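Local coordinates for protein proline iminopeptidase (Streptomyces halstedii, PDB 3WMR) that hydrolyses amide bonds, interacts with polyketide substrates by way of a hydrophobic tunnel, and may release N-terminal proline from peptides, at residues E189-A194 and G232-H237; W35-G40 and Y62-T67; A194-Y199 and V207-D212. All coordinates share one frame; numbering follows the deposited sequence.

Contact 1 (E189-A194 and G232-H237)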
loop_
_atom_site.group_PDB
_atom_site.type_symbol
_atom_site.label_atom_id
_atom_site.label_comp_id
_atom_site.label_asym_id
_atom_site.label_seq_id
_atom_site.Cartn_x
_atom_site.Cartn_y
_atom_site.Cartn_z
ATOM N N GLU A 189 0.926 11.059 23.929
ATOM C CA GLU A 189 0.510 12.251 23.186
ATOM C C GLU A 189 1.697 12.964 22.556
ATOM O O GLU A 189 1.656 13.396 21.400
ATOM C CB GLU A 189 -0.197 13.228 24.145
ATOM C CG GLU A 189 -0.819 14.438 23.467
ATOM C CD GLU A 189 -2.159 14.123 22.836
ATOM O OE1 GLU A 189 -2.403 12.935 22.526
ATOM O OE2 GLU A 189 -2.974 15.060 22.662
ATOM N N GLU A 190 2.744 13.100 23.352
ATOM C CA GLU A 190 3.944 13.808 22.952
ATOM C C GLU A 190 4.697 13.117 21.794
ATOM O O GLU A 190 5.230 13.783 20.911
ATOM C CB GLU A 190 4.851 13.938 24.164
ATOM C CG GLU A 190 6.015 14.866 23.957
ATOM C CD GLU A 190 6.844 14.986 25.205
ATOM O OE1 GLU A 190 7.620 14.045 25.517
ATOM O OE2 GLU A 190 6.702 16.028 25.873
ATOM N N TYR A 191 4.758 11.791 21.798
ATOM C CA TYR A 191 5.346 11.091 20.649
ATOM C C TYR A 191 4.508 11.340 19.394
ATOM O O TYR A 191 5.045 11.581 18.306
ATOM C CB TYR A 191 5.427 9.605 20.898
ATOM C CG TYR A 191 6.109 8.866 19.778
ATOM C CD1 TYR A 191 7.477 8.966 19.595
ATOM C CD2 TYR A 191 5.381 8.091 18.887
ATOM C CE1 TYR A 191 8.115 8.292 18.562
ATOM C CE2 TYR A 191 6.003 7.408 17.852
ATOM C CZ TYR A 191 7.377 7.509 17.694
ATOM O OH TYR A 191 8.017 6.836 16.675
ATOM N N PHE A 192 3.190 11.288 19.567
ATOM C CA PHE A 192 2.252 11.440 18.463
ATOM C C PHE A 192 2.413 12.763 17.728
ATOM O O PHE A 192 2.342 12.802 16.511
ATOM C CB PHE A 192 0.802 11.283 18.936
ATOM C CG PHE A 192 -0.171 11.131 17.810
ATOM C CD1 PHE A 192 -0.616 12.242 17.105
ATOM C CD2 PHE A 192 -0.607 9.876 17.422
ATOM C CE1 PHE A 192 -1.484 12.105 16.042
ATOM C CE2 PHE A 192 -1.485 9.734 16.359
ATOM C CZ PHE A 192 -1.923 10.854 15.669
ATOM N N HIS A 193 2.621 13.852 18.455
ATOM C CA HIS A 193 2.806 15.142 17.800
ATOM C C HIS A 193 4.191 15.303 17.149
ATOM O O HIS A 193 4.318 16.001 16.143
ATOM C CB HIS A 193 2.416 16.273 18.756
ATOM C CG HIS A 193 0.943 16.290 19.037
ATOM N ND1 HIS A 193 0.010 16.615 18.074
ATOM C CD2 HIS A 193 0.238 15.945 20.140
ATOM C CE1 HIS A 193 -1.205 16.502 18.580
ATOM N NE2 HIS A 193 -1.095 16.100 19.835
ATOM N N ALA A 194 5.209 14.629 17.686
ATOM C CA ALA A 194 6.504 14.533 17.005
ATOM C C ALA A 194 6.384 13.690 15.714
ATOM O O ALA A 194 6.885 14.080 14.666
ATOM C CB ALA A 194 7.552 13.944 17.938
ATOM N N GLY A 232 5.153 -2.135 12.670
ATOM C CA GLY A 232 5.608 -1.325 13.777
ATOM C C GLY A 232 4.510 -0.335 14.134
ATOM O O GLY A 232 3.465 -0.347 13.513
ATOM N N PRO A 233 4.753 0.533 15.125
ATOM C CA PRO A 233 3.708 1.467 15.584
ATOM C C PRO A 233 3.306 2.514 14.561
ATOM O O PRO A 233 2.204 3.056 14.662
ATOM C CB PRO A 233 4.343 2.174 16.782
ATOM C CG PRO A 233 5.780 1.758 16.815
ATOM C CD PRO A 233 5.949 0.546 15.988
ATOM N N ASN A 234 4.186 2.797 13.599
ATOM C CA ASN A 234 3.933 3.853 12.613
ATOM C C ASN A 234 4.771 3.631 11.357
ATOM O O ASN A 234 5.533 2.665 11.270
ATOM C CB ASN A 234 4.188 5.237 13.228
ATOM C CG ASN A 234 5.613 5.407 13.690
ATOM O OD1 ASN A 234 6.546 5.351 12.900
ATOM N ND2 ASN A 234 5.788 5.624 14.974
ATOM N N GLU A 235 4.586 4.511 10.386
ATOM C CA GLU A 235 5.218 4.418 9.071
ATOM C C GLU A 235 6.744 4.306 9.061
ATOM O O GLU A 235 7.303 3.578 8.238
ATOM C CB GLU A 235 4.816 5.639 8.238
ATOM C CG GLU A 235 3.386 5.592 7.745
ATOM C CD GLU A 235 3.202 4.427 6.802
ATOM O OE1 GLU A 235 3.800 4.486 5.703
ATOM O OE2 GLU A 235 2.516 3.452 7.187
ATOM N N PHE A 236 7.412 5.041 9.952
ATOM C CA PHE A 236 8.877 5.122 9.950
ATOM C C PHE A 236 9.565 4.236 11.009
ATOM O O PHE A 236 10.706 3.785 10.795
ATOM C CB PHE A 236 9.358 6.576 10.058
ATOM C CG PHE A 236 8.803 7.337 11.250
ATOM C CD1 PHE A 236 7.747 8.235 11.093
ATOM C CD2 PHE A 236 9.345 7.175 12.516
ATOM C CE1 PHE A 236 7.257 8.953 12.177
ATOM C CE2 PHE A 236 8.846 7.891 13.604
ATOM C CZ PHE A 236 7.805 8.776 13.430
ATOM N N HIS A 237 8.890 3.983 12.131
ATOM C CA HIS A 237 9.454 3.145 13.211
ATOM C C HIS A 237 9.102 1.697 12.902
ATOM O O HIS A 237 8.210 1.100 13.513
ATOM C CB HIS A 237 8.941 3.579 14.597
ATOM C CG HIS A 237 9.702 2.992 15.757
ATOM N ND1 HIS A 237 11.082 2.950 15.809
ATOM C CD2 HIS A 237 9.269 2.469 16.930
ATOM C CE1 HIS A 237 11.466 2.411 16.955
ATOM N NE2 HIS A 237 10.385 2.114 17.655
#

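Contact 2 (W35-G40 and Y62-T67)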
loop_
_atom_site.group_PDB
_atom_site.type_symbol
_atom_site.label_atom_id
_atom_site.label_comp_id
_atom_site.label_asym_id
_atom_site.label_seq_id
_atom_site.Cartn_x
_atom_site.Cartn_y
_atom_site.Cartn_z
ATOM N N TRP A 35 -13.102 -9.496 2.795
ATOM C CA TRP A 35 -14.084 -8.494 2.375
ATOM C C TRP A 35 -13.612 -7.707 1.160
ATOM O O TRP A 35 -12.451 -7.284 1.094
ATOM C CB TRP A 35 -14.368 -7.509 3.507
ATOM C CG TRP A 35 -15.472 -6.534 3.196
ATOM C CD1 TRP A 35 -16.814 -6.694 3.463
ATOM C CD2 TRP A 35 -15.342 -5.261 2.548
ATOM N NE1 TRP A 35 -17.520 -5.600 3.011
ATOM C CE2 TRP A 35 -16.641 -4.703 2.457
ATOM C CE3 TRP A 35 -14.258 -4.536 2.038
ATOM C CZ2 TRP A 35 -16.880 -3.455 1.869
ATOM C CZ3 TRP A 35 -14.494 -3.300 1.459
ATOM C CH2 TRP A 35 -15.803 -2.771 1.373
ATOM N N TYR A 36 -14.537 -7.470 0.228
ATOM C CA TYR A 36 -14.241 -6.781 -1.034
ATOM C C TYR A 36 -15.362 -5.831 -1.442
ATOM O O TYR A 36 -16.467 -5.851 -0.896
ATOM C CB TYR A 36 -14.035 -7.805 -2.162
ATOM C CG TYR A 36 -15.348 -8.406 -2.627
ATOM C CD1 TYR A 36 -15.891 -9.511 -1.981
ATOM C CD2 TYR A 36 -16.066 -7.840 -3.681
ATOM C CE1 TYR A 36 -17.106 -10.050 -2.374
ATOM C CE2 TYR A 36 -17.282 -8.371 -4.081
ATOM C CZ TYR A 36 -17.794 -9.477 -3.421
ATOM O OH TYR A 36 -18.987 -10.026 -3.803
ATOM N N ARG A 37 -15.073 -5.039 -2.460
ATOM C CA ARG A 37 -16.044 -4.130 -3.057
ATOM C C ARG A 37 -15.637 -3.859 -4.519
ATOM O O ARG A 37 -14.461 -3.588 -4.801
ATOM C CB ARG A 37 -16.078 -2.846 -2.217
ATOM C CG ARG A 37 -16.267 -1.554 -2.982
ATOM C CD ARG A 37 -15.384 -0.441 -2.451
ATOM N NE ARG A 37 -16.168 0.650 -1.892
ATOM C CZ ARG A 37 -16.738 1.632 -2.589
ATOM N NH1 ARG A 37 -16.641 1.702 -3.909
ATOM N NH2 ARG A 37 -17.417 2.564 -1.944
ATOM N N VAL A 38 -16.600 -3.933 -5.437
ATOM C CA VAL A 38 -16.373 -3.589 -6.841
ATOM C C VAL A 38 -17.080 -2.283 -7.172
ATOM O O VAL A 38 -18.242 -2.067 -6.778
ATOM C CB VAL A 38 -16.892 -4.682 -7.798
ATOM C CG1 VAL A 38 -16.605 -4.301 -9.242
ATOM C CG2 VAL A 38 -16.280 -6.039 -7.462
ATOM N N THR A 39 -16.378 -1.406 -7.879
ATOM C CA THR A 39 -16.996 -0.214 -8.450
ATOM C C THR A 39 -16.935 -0.343 -9.967
ATOM O O THR A 39 -15.898 -0.731 -10.520
ATOM C CB THR A 39 -16.298 1.065 -7.977
ATOM O OG1 THR A 39 -16.098 0.990 -6.560
ATOM C CG2 THR A 39 -17.141 2.279 -8.302
ATOM N N GLY A 40 -18.055 -0.048 -10.628
ATOM C CA GLY A 40 -18.198 -0.255 -12.072
ATOM C C GLY A 40 -18.575 -1.691 -12.397
ATOM O O GLY A 40 -18.977 -2.452 -11.518
ATOM N N TYR A 62 -8.671 4.441 2.698
ATOM C CA TYR A 62 -7.863 5.576 2.197
ATOM C C TYR A 62 -7.609 5.547 0.680
ATOM O O TYR A 62 -7.146 6.535 0.117
ATOM C CB TYR A 62 -6.531 5.681 2.963
ATOM C CG TYR A 62 -5.442 4.719 2.474
ATOM C CD1 TYR A 62 -5.484 3.375 2.809
ATOM C CD2 TYR A 62 -4.368 5.169 1.695
ATOM C CE1 TYR A 62 -4.515 2.489 2.361
ATOM C CE2 TYR A 62 -3.373 4.277 1.250
ATOM C CZ TYR A 62 -3.465 2.937 1.585
ATOM O OH TYR A 62 -2.522 2.025 1.161
ATOM N N LEU A 63 -7.899 4.419 0.023
ATOM C CA LEU A 63 -7.759 4.309 -1.432
ATOM C C LEU A 63 -9.059 4.591 -2.187
ATOM O O LEU A 63 -9.094 4.427 -3.410
ATOM C CB LEU A 63 -7.231 2.914 -1.819
ATOM C CG LEU A 63 -5.804 2.593 -1.382
ATOM C CD1 LEU A 63 -5.422 1.176 -1.769
ATOM C CD2 LEU A 63 -4.807 3.572 -1.978
ATOM N N LEU A 64 -10.115 5.029 -1.486
ATOM C CA LEU A 64 -11.461 5.124 -2.095
ATOM C C LEU A 64 -11.556 6.164 -3.211
ATOM O O LEU A 64 -12.350 6.011 -4.112
ATOM C CB LEU A 64 -12.543 5.398 -1.038
ATOM C CG LEU A 64 -13.059 4.161 -0.307
ATOM C CD1 LEU A 64 -13.912 4.569 0.899
ATOM C CD2 LEU A 64 -13.841 3.260 -1.251
ATOM N N ALA A 65 -10.706 7.175 -3.173
ATOM C CA ALA A 65 -10.549 8.128 -4.279
ATOM C C ALA A 65 -10.386 7.490 -5.654
ATOM O O ALA A 65 -10.810 8.045 -6.667
ATOM C CB ALA A 65 -9.354 9.016 -4.004
ATOM N N MET A 66 -9.771 6.317 -5.694
ATOM C CA MET A 66 -9.475 5.651 -6.952
ATOM C C MET A 66 -10.684 5.050 -7.680
ATOM O O MET A 66 -10.538 4.478 -8.766
ATOM C CB MET A 66 -8.394 4.591 -6.709
ATOM C CG MET A 66 -7.085 5.226 -6.272
ATOM S SD MET A 66 -5.708 4.060 -6.155
ATOM C CE MET A 66 -5.672 3.437 -7.831
ATOM N N THR A 67 -11.877 5.167 -7.095
ATOM C CA THR A 67 -13.118 4.938 -7.850
ATOM C C THR A 67 -13.243 5.908 -9.030
ATOM O O THR A 67 -14.025 5.668 -9.929
ATOM C CB THR A 67 -14.376 5.083 -6.975
ATOM O OG1 THR A 67 -14.371 6.370 -6.362
ATOM C CG2 THR A 67 -14.425 3.998 -5.887
#

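Contact 3 (A194-Y199 and V207-D212)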
loop_
_atom_site.group_PDB
_atom_site.type_symbol
_atom_site.label_atom_id
_atom_site.label_comp_id
_atom_site.label_asym_id
_atom_site.label_seq_id
_atom_site.Cartn_x
_atom_site.Cartn_y
_atom_site.Cartn_z
ATOM N N ALA A 194 5.209 14.629 17.686
ATOM C CA ALA A 194 6.504 14.533 17.005
ATOM C C ALA A 194 6.384 13.690 15.714
ATOM O O ALA A 194 6.885 14.080 14.666
ATOM C CB ALA A 194 7.552 13.944 17.938
ATOM N N MET A 195 5.683 12.562 15.802
ATOM C CA MET A 195 5.365 11.719 14.637
ATOM C C MET A 195 4.635 12.519 13.557
ATOM O O MET A 195 4.846 12.294 12.367
ATOM C CB MET A 195 4.492 10.537 15.073
ATOM C CG MET A 195 4.214 9.496 14.000
ATOM S SD MET A 195 2.694 8.571 14.316
ATOM C CE MET A 195 1.521 9.798 13.726
ATOM N N ARG A 196 3.801 13.471 13.990
ATOM C CA ARG A 196 3.033 14.327 13.075
ATOM C C ARG A 196 3.889 15.309 12.300
ATOM O O ARG A 196 3.602 15.606 11.148
ATOM C CB ARG A 196 1.950 15.084 13.843
ATOM C CG ARG A 196 0.779 14.196 14.208
ATOM C CD ARG A 196 -0.239 14.214 13.095
ATOM N NE ARG A 196 -0.707 15.586 12.960
ATOM C CZ ARG A 196 -1.139 16.144 11.840
ATOM N NH1 ARG A 196 -1.185 15.458 10.715
ATOM N NH2 ARG A 196 -1.523 17.408 11.858
ATOM N N ALA A 197 4.940 15.817 12.921
ATOM C CA ALA A 197 5.914 16.582 12.174
ATOM C C ALA A 197 6.486 15.762 10.992
ATOM O O ALA A 197 6.817 16.336 9.963
ATOM C CB ALA A 197 7.031 17.071 13.090
ATOM N N PHE A 198 6.597 14.435 11.127
ATOM C CA PHE A 198 7.079 13.591 10.005
ATOM C C PHE A 198 5.938 13.349 9.024
ATOM O O PHE A 198 6.110 13.524 7.828
ATOM C CB PHE A 198 7.661 12.245 10.506
ATOM C CG PHE A 198 8.196 11.343 9.408
ATOM C CD1 PHE A 198 7.343 10.530 8.660
ATOM C CD2 PHE A 198 9.565 11.269 9.160
ATOM C CE1 PHE A 198 7.846 9.688 7.674
ATOM C CE2 PHE A 198 10.069 10.432 8.176
ATOM C CZ PHE A 198 9.213 9.634 7.446
ATOM N N TYR A 199 4.768 12.971 9.533
ATOM C CA TYR A 199 3.646 12.610 8.665
ATOM C C TYR A 199 3.236 13.809 7.814
ATOM O O TYR A 199 2.999 13.667 6.613
ATOM C CB TYR A 199 2.443 12.073 9.461
ATOM C CG TYR A 199 2.474 10.568 9.791
ATOM C CD1 TYR A 199 3.602 9.973 10.337
ATOM C CD2 TYR A 199 1.349 9.776 9.604
ATOM C CE1 TYR A 199 3.625 8.600 10.639
ATOM C CE2 TYR A 199 1.345 8.420 9.925
ATOM C CZ TYR A 199 2.484 7.838 10.438
ATOM O OH TYR A 199 2.455 6.508 10.751
ATOM N N VAL A 207 -3.914 18.446 5.959
ATOM C CA VAL A 207 -4.358 18.507 7.351
ATOM C C VAL A 207 -5.418 19.621 7.444
ATOM O O VAL A 207 -5.195 20.692 6.891
ATOM C CB VAL A 207 -3.177 18.848 8.281
ATOM C CG1 VAL A 207 -3.640 19.037 9.720
ATOM C CG2 VAL A 207 -2.100 17.764 8.189
ATOM N N PRO A 208 -6.580 19.368 8.096
ATOM C CA PRO A 208 -7.022 18.107 8.690
ATOM C C PRO A 208 -6.916 16.954 7.689
ATOM O O PRO A 208 -6.992 17.171 6.482
ATOM C CB PRO A 208 -8.489 18.376 9.035
ATOM C CG PRO A 208 -8.566 19.855 9.243
ATOM C CD PRO A 208 -7.613 20.423 8.228
ATOM N N TRP A 209 -6.719 15.742 8.179
ATOM C CA TRP A 209 -6.618 14.594 7.284
ATOM C C TRP A 209 -7.923 14.402 6.480
ATOM O O TRP A 209 -9.025 14.626 7.024
ATOM C CB TRP A 209 -6.294 13.330 8.083
ATOM C CG TRP A 209 -4.872 13.263 8.593
ATOM C CD1 TRP A 209 -3.803 13.965 8.131
ATOM C CD2 TRP A 209 -4.371 12.401 9.621
ATOM N NE1 TRP A 209 -2.678 13.625 8.822
ATOM C CE2 TRP A 209 -2.989 12.654 9.736
ATOM C CE3 TRP A 209 -4.957 11.442 10.461
ATOM C CZ2 TRP A 209 -2.174 11.984 10.647
ATOM C CZ3 TRP A 209 -4.146 10.777 11.376
ATOM C CH2 TRP A 209 -2.763 11.060 11.464
ATOM N N PRO A 210 -7.805 14.000 5.186
ATOM C CA PRO A 210 -8.956 13.536 4.418
ATOM C C PRO A 210 -9.691 12.437 5.184
ATOM O O PRO A 210 -9.052 11.629 5.852
ATOM C CB PRO A 210 -8.318 12.966 3.144
ATOM C CG PRO A 210 -7.057 13.738 2.978
ATOM C CD PRO A 210 -6.572 14.015 4.371
ATOM N N ARG A 211 -11.017 12.418 5.112
ATOM C CA ARG A 211 -11.803 11.403 5.828
ATOM C C ARG A 211 -11.359 9.973 5.489
ATOM O O ARG A 211 -11.275 9.093 6.365
ATOM C CB ARG A 211 -13.283 11.541 5.491
ATOM C CG ARG A 211 -14.186 10.662 6.348
ATOM C CD ARG A 211 -15.311 10.063 5.522
ATOM N NE ARG A 211 -14.812 9.005 4.660
ATOM C CZ ARG A 211 -14.812 7.703 4.947
ATOM N NH1 ARG A 211 -15.304 7.251 6.097
ATOM N NH2 ARG A 211 -14.310 6.841 4.061
ATOM N N ASP A 212 -11.115 9.735 4.206
ATOM C CA ASP A 212 -10.668 8.425 3.768
ATOM C C ASP A 212 -9.359 8.026 4.455
ATOM O O ASP A 212 -9.193 6.865 4.828
ATOM C CB ASP A 212 -10.533 8.387 2.237
ATOM C CG ASP A 212 -11.879 8.446 1.530
ATOM O OD1 ASP A 212 -12.909 8.134 2.166
ATOM O OD2 ASP A 212 -11.905 8.801 0.336
#

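Contact 1 (E189-A194 and G232-H237)
Tyr191 meets Asn234, Phe236 and His237 in the helical lid of this alpha/beta hydrolase, where helix 189-202 packs on the loop that follows helix 225-230. Tyr191 is the one residue of 189-194 whose side chain touches the loop. Its CG lies opposite the backbone N (chi1 -176°), which carries the phenol toward the loop. Asn234 ND2 comes in at the edge of the ring and donates to Tyr191 OH at 3.1 Å, with an N-H...O angle of 148°. The amide and ring planes are 28° apart. Phe236 CE2 comes within 3.4 Å of the same OH, and His237 CB lies at 4.0 Å. The OH also hydrogen-bonds Glu181 OE2 of helix 171-183. The other end of the amide folds the loop into an Asx turn. Asn234 OD1 accepts from Phe236 N at 3.1 Å and from His237 N at 2.8 Å, and sits above the centre of the Phe236 ring. A leucine in place of Asn234 would probably leave both of these backbone N-H groups without their acceptor and Tyr191 OH without its amide donor. The buried phenol oxygen is thus gripped by two polar partners, and one amide both shapes the loop and ties it to the helix.

Contact 2 (W35-G40 and Y62-T67)
In the central sheet of the alpha/beta hydrolase fold, strand 32-39 turns Arg37 and Thr39 toward Leu64 and Thr67 of the 3-10 segment 62-67. That segment belongs to the connection between the parallel strands 49-52 and 76-80. Methyl groups of 62-67 do most of the touching. Leu64 CD2 lies over one face of the Arg37 guanidinium, 3.4 Å above its plane and offset toward the rim. It is 3.6 Å from both Arg37 NE and Arg37 CZ, and the two side chains cross at about a right angle. Bent at chi2 and chi3, the arginine reaches out from the strand and leans toward Thr39. At its end Arg37 NH1 makes a weak hydrogen bond to Thr39 OG1 at 2.8 Å, with that oxygen at the edge of the guanidinium. Thr67 CG2 fits beside this pair, 3.5 Å from Thr39 OG1 and 3.8 Å from Arg37 NH1. The Thr67 hydroxyl is engaged within its own segment. With chi1 at 56°, OG1 turns back and donates to Leu64 O at 3.0 Å, almost in line with the C=O. Thr67 N gives the same oxygen a second bond. Arg37 and Thr67 both pack on His78 of strand 76-80. The hydrogen bonds found here stay within each segment, that of Arg37 being weak, and the segments meet by van der Waals contact, with leucine over one face of the flat cation.

Contact 3 (A194-Y199 and V207-D212)
The guanidinium of Arg196 and the indole of Trp209 stand almost upright to each other, their planes 83° apart. The two side chains slide past one another in opposite directions. Val207 CG2 lies at the edge of the guanidinium, in its plane, 3.5 Å from Arg196 NH1. The Tyr199 ring has Met195 CE over the centre of one face, 3.8 Å above the plane, and that methyl comes from its own helix. These groups belong to the helical lid of the alpha/beta hydrolase fold. Here helix 189-202 packs on the loop that leads into helix 211-222, with Pro210 at the N-cap. Arg196 NH1 is 3.0 Å from Trp209 NE1, but both are donors and no bond joins them. The charge of the arginine is met instead by Asp200, which forms a salt bridge with NH1. That partner probably holds the guanidinium here. The arginine gets there by bending: chi1 (-75°) puts CG beside the backbone N, and the chain turns again at chi2 and chi3. On the way Arg196 CD passes 3.8 Å from Trp209 CZ2. The same indole carbon touches Tyr199 CD2 at 4.3 Å, so the tryptophan packs against two side chains one turn of helix apart. Away from this helix, Trp209 also meets the rings of Phe213 and Phe217, the first edge-to-face. The peptide between Val207 and Pro208, just before Trp209, is cis. At the edge of the guanidinium, near its plane, Val207 CG1 rests 3.4 Å from Arg196 NH2.

How the contacts relate
Contact 2 comes first along the chain, where the central sheet meets the 3-10 segment 62-67. Contacts 1 and 3 follow in the helical lid. Contact 3 is nested inside the loop that contact 1 closes. Both use helix 189-202 and share Ala194, and their centres lie about 11 Å apart. They touch directly: Tyr199 OH probably hydrogen-bonds Glu235 N, and Phe198 packs on Phe236. Contact 2 lies about 28 Å from contact 1 and about 22 Å from contact 3, centre to centre. It still touches contact 3, where Tyr62 and Leu64 pack on Asp212. Helix 189-202 thus joins contacts 1 and 3, and the start of helix 211-222 touches the core segment 62-67.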